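Local coordinates for envelope glycoprotein (Thogoto virus, PDB 5XEA), which probably attaches the virus to its host-cell receptor and later drives fusion of the viral and host membranes, at residues Y46-C54 with S103-A113. Numbering follows the deposited sequence.
Sequences YRTAWVAYC and SYACLGQLDPA
Leu107 lays its CD2 over one face of the Tyr53 ring, 3.9 Å from the centroid, a CH-pi contact only 10° off the ring normal. The same ring meets Cys106 obliquely, Tyr53 CD1 standing 3.6 Å from Cys106 CB. Tyrosine suits this partly exposed end of the contact, since its flat body packs on carbon while its hydroxyl stays in polar company: one water, lying in the ring plane, bonds to Tyr53 OH and donates to Ser103 OG, which also bonds to Gly100 O. With CG anti to the backbone N (chi1 -178°), the ring reaches out over the 3-10 turn 103-106.

Two residues earlier on the strand, Val51 divides its two methyls. CG1 touches Cys106 SG at 3.8 Å, and CG2 meets Leu110 CD1 tip to tip, a small branched side chain filling two neighbouring places. Toward the start of the segment the Arg47 guanidinium is laid against Pro112, whose CB sits 3.5 Å above its plane and over its centre; the compact, rigid pyrrolidine offers an apolar carbon surface. A bend at chi3 (61°) turns the group there, while a salt bridge from NH1 to Glu79 and a bond from NE to Tyr73 O fix its rotation. Around Pro112, Asp111 OD1 accepts from Ala113 N in an Asx turn that shapes the loop.

The Cys106–Cys136 disulfide ties the loop to strand 133-156, an antiparallel neighbour of strand 40-56. The whole is a disulfide-pinned loop packed against one face of a long strand of an antiparallel beta-sheet, within the gp64-type fold of this trimeric fusion glycoprotein.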
loop_
_atom_site.group_PDB
_atom_site.type_symbol
_atom_site.label_atom_id
_atom_site.label_comp_id
_atom_site.label_asym_id
_atom_site.label_seq_id
_atom_site.Cartn_x
_atom_site.Cartn_y
_atom_site.Cartn_z
ATOM N N TYR B 46 -32.034 4.108 2.279
ATOM C CA TYR B 46 -32.708 2.826 2.132
ATOM C C TYR B 46 -34.001 2.837 2.928
ATOM O O TYR B 46 -34.133 3.561 3.918
ATOM C CB TYR B 46 -31.822 1.636 2.579
ATOM C CG TYR B 46 -31.493 1.588 4.056
ATOM C CD1 TYR B 46 -32.290 0.873 4.950
ATOM C CD2 TYR B 46 -30.373 2.247 4.554
ATOM C CE1 TYR B 46 -31.988 0.839 6.299
ATOM C CE2 TYR B 46 -30.068 2.219 5.901
ATOM C CZ TYR B 46 -30.872 1.513 6.772
ATOM O OH TYR B 46 -30.546 1.491 8.115
ATOM N N ARG B 47 -34.951 2.023 2.480
ATOM C CA ARG B 47 -36.221 1.854 3.177
ATOM C C ARG B 47 -36.828 0.533 2.741
ATOM O O ARG B 47 -36.920 0.257 1.538
ATOM C CB ARG B 47 -37.176 3.010 2.877
ATOM C CG ARG B 47 -38.584 2.862 3.485
ATOM C CD ARG B 47 -39.319 4.182 3.312
ATOM N NE ARG B 47 -39.460 4.505 1.899
ATOM C CZ ARG B 47 -39.849 5.681 1.422
ATOM N NH1 ARG B 47 -40.153 6.673 2.249
ATOM N NH2 ARG B 47 -39.943 5.850 0.107
ATOM N N THR B 48 -37.245 -0.265 3.713
ATOM C CA THR B 48 -37.850 -1.566 3.450
ATOM C C THR B 48 -38.939 -1.811 4.482
ATOM O O THR B 48 -38.847 -1.355 5.630
ATOM C CB THR B 48 -36.760 -2.670 3.482
ATOM O OG1 THR B 48 -35.895 -2.515 2.350
ATOM C CG2 THR B 48 -37.343 -4.054 3.471
ATOM N N ALA B 49 -39.979 -2.534 4.067
ATOM C CA ALA B 49 -41.028 -2.980 4.973
ATOM C C ALA B 49 -40.966 -4.497 5.129
ATOM O O ALA B 49 -40.677 -5.214 4.168
ATOM C CB ALA B 49 -42.415 -2.556 4.462
ATOM N N TRP B 50 -41.183 -4.975 6.349
ATOM C CA TRP B 50 -41.535 -6.372 6.613
ATOM C C TRP B 50 -43.049 -6.451 6.711
ATOM O O TRP B 50 -43.646 -5.773 7.550
ATOM C CB TRP B 50 -40.908 -6.897 7.908
ATOM C CG TRP B 50 -41.348 -8.285 8.316
ATOM C CD1 TRP B 50 -42.200 -8.609 9.340
ATOM C CD2 TRP B 50 -40.970 -9.533 7.706
ATOM N NE1 TRP B 50 -42.369 -9.976 9.403
ATOM C CE2 TRP B 50 -41.626 -10.563 8.413
ATOM C CE3 TRP B 50 -40.138 -9.875 6.634
ATOM C CZ2 TRP B 50 -41.470 -11.920 8.091
ATOM C CZ3 TRP B 50 -39.991 -11.226 6.303
ATOM C CH2 TRP B 50 -40.659 -12.234 7.037
ATOM N N VAL B 51 -43.663 -7.256 5.847
ATOM C CA VAL B 51 -45.114 -7.428 5.827
ATOM C C VAL B 51 -45.428 -8.917 5.958
ATOM O O VAL B 51 -45.061 -9.708 5.078
ATOM C CB VAL B 51 -45.745 -6.846 4.547
ATOM C CG1 VAL B 51 -47.263 -7.008 4.569
ATOM C CG2 VAL B 51 -45.366 -5.363 4.389
ATOM N N ALA B 52 -46.089 -9.297 7.052
ATOM C CA ALA B 52 -46.526 -10.677 7.287
ATOM C C ALA B 52 -48.047 -10.708 7.426
ATOM O O ALA B 52 -48.599 -10.252 8.435
ATOM C CB ALA B 52 -45.858 -11.276 8.529
ATOM N N TYR B 53 -48.712 -11.270 6.430
ATOM C CA TYR B 53 -50.162 -11.442 6.419
ATOM C C TYR B 53 -50.463 -12.932 6.565
ATOM O O TYR B 53 -50.154 -13.725 5.673
ATOM C CB TYR B 53 -50.734 -10.881 5.123
ATOM C CG TYR B 53 -52.243 -10.943 5.004
ATOM C CD1 TYR B 53 -53.055 -10.148 5.803
ATOM C CD2 TYR B 53 -52.856 -11.780 4.069
ATOM C CE1 TYR B 53 -54.448 -10.186 5.680
ATOM C CE2 TYR B 53 -54.252 -11.825 3.943
ATOM C CZ TYR B 53 -55.035 -11.020 4.746
ATOM O OH TYR B 53 -56.408 -11.050 4.629
ATOM N N CYS B 54 -51.061 -13.317 7.678
ATOM C CA CYS B 54 -51.233 -14.724 7.996
ATOM C C CYS B 54 -52.712 -15.031 8.153
ATOM O O CYS B 54 -53.515 -14.132 8.397
ATOM C CB CYS B 54 -50.484 -15.074 9.278
ATOM S SG CYS B 54 -48.719 -14.642 9.199
ATOM N N SER B 103 -56.446 -6.503 10.060
ATOM C CA SER B 103 -55.488 -7.082 9.120
ATOM C C SER B 103 -55.603 -6.477 7.730
ATOM O O SER B 103 -54.748 -6.743 6.881
ATOM C CB SER B 103 -55.664 -8.602 9.043
ATOM O OG SER B 103 -56.924 -8.948 8.494
ATOM N N TYR B 104 -56.639 -5.670 7.490
ATOM C CA TYR B 104 -56.822 -4.944 6.237
ATOM C C TYR B 104 -55.599 -4.110 5.871
ATOM O O TYR B 104 -55.336 -3.883 4.685
ATOM C CB TYR B 104 -58.067 -4.053 6.386
ATOM C CG TYR B 104 -58.592 -3.345 5.154
ATOM C CD1 TYR B 104 -59.170 -4.055 4.108
ATOM C CD2 TYR B 104 -58.582 -1.953 5.072
ATOM C CE1 TYR B 104 -59.690 -3.402 2.990
ATOM C CE2 TYR B 104 -59.098 -1.288 3.957
ATOM C CZ TYR B 104 -59.651 -2.021 2.921
ATOM O OH TYR B 104 -60.162 -1.373 1.817
ATOM N N ALA B 105 -54.840 -3.647 6.867
ATOM C CA ALA B 105 -53.696 -2.775 6.593
ATOM C C ALA B 105 -52.610 -3.466 5.784
ATOM O O ALA B 105 -51.822 -2.782 5.127
ATOM C CB ALA B 105 -53.102 -2.249 7.899
ATOM N N CYS B 106 -52.536 -4.796 5.835
ATOM C CA CYS B 106 -51.572 -5.568 5.062
ATOM C C CYS B 106 -51.928 -5.689 3.590
ATOM O O CYS B 106 -51.173 -6.319 2.847
ATOM C CB CYS B 106 -51.452 -6.981 5.630
ATOM S SG CYS B 106 -50.249 -7.168 6.920
ATOM N N LEU B 107 -53.074 -5.176 3.163
ATOM C CA LEU B 107 -53.517 -5.315 1.787
ATOM C C LEU B 107 -53.399 -3.968 1.083
ATOM O O LEU B 107 -53.311 -2.919 1.721
ATOM C CB LEU B 107 -54.955 -5.851 1.741
ATOM C CG LEU B 107 -55.200 -7.138 2.556
ATOM C CD1 LEU B 107 -56.630 -7.668 2.425
ATOM C CD2 LEU B 107 -54.192 -8.220 2.188
ATOM N N GLY B 108 -53.358 -4.001 -0.243
ATOM C CA GLY B 108 -53.281 -2.766 -0.996
ATOM C C GLY B 108 -52.019 -1.953 -0.775
ATOM O O GLY B 108 -51.153 -2.338 0.014
ATOM N N GLN B 109 -51.922 -0.810 -1.453
ATOM C CA GLN B 109 -50.678 -0.057 -1.499
ATOM C C GLN B 109 -50.353 0.543 -0.137
ATOM O O GLN B 109 -51.209 1.152 0.512
ATOM C CB GLN B 109 -50.773 1.048 -2.554
ATOM C CG GLN B 109 -49.744 0.941 -3.682
ATOM C CD GLN B 109 -49.537 2.260 -4.416
ATOM O OE1 GLN B 109 -50.437 2.756 -5.097
ATOM N NE2 GLN B 109 -48.347 2.833 -4.277
ATOM N N LEU B 110 -49.104 0.377 0.295
ATOM C CA LEU B 110 -48.626 0.979 1.535
ATOM C C LEU B 110 -48.015 2.341 1.240
ATOM O O LEU B 110 -47.311 2.512 0.243
ATOM C CB LEU B 110 -47.587 0.090 2.224
ATOM C CG LEU B 110 -47.986 -1.359 2.469
ATOM C CD1 LEU B 110 -46.870 -2.083 3.209
ATOM C CD2 LEU B 110 -49.316 -1.407 3.237
ATOM N N ASP B 111 -48.304 3.311 2.108
ATOM C CA ASP B 111 -47.699 4.632 2.011
ATOM C C ASP B 111 -46.410 4.614 2.823
ATOM O O ASP B 111 -46.469 4.504 4.061
ATOM C CB ASP B 111 -48.654 5.705 2.521
ATOM C CG ASP B 111 -48.001 7.080 2.635
ATOM O OD1 ASP B 111 -46.869 7.280 2.132
ATOM O OD2 ASP B 111 -48.627 7.978 3.240
ATOM N N PRO B 112 -45.243 4.729 2.193
ATOM C CA PRO B 112 -43.976 4.571 2.915
ATOM C C PRO B 112 -43.446 5.843 3.555
ATOM O O PRO B 112 -42.338 5.810 4.097
ATOM C CB PRO B 112 -43.035 4.092 1.804
ATOM C CG PRO B 112 -43.543 4.789 0.573
ATOM C CD PRO B 112 -45.046 4.881 0.741
ATOM N N ALA B 113 -44.188 6.949 3.523
ATOM C CA ALA B 113 -43.687 8.233 4.013
ATOM C C ALA B 113 -44.718 8.879 4.958
ATOM O O ALA B 113 -45.298 9.923 4.662
ATOM C CB ALA B 113 -43.356 9.150 2.829
HETATM O O HOH W 1 -57.736 -8.908 5.821
#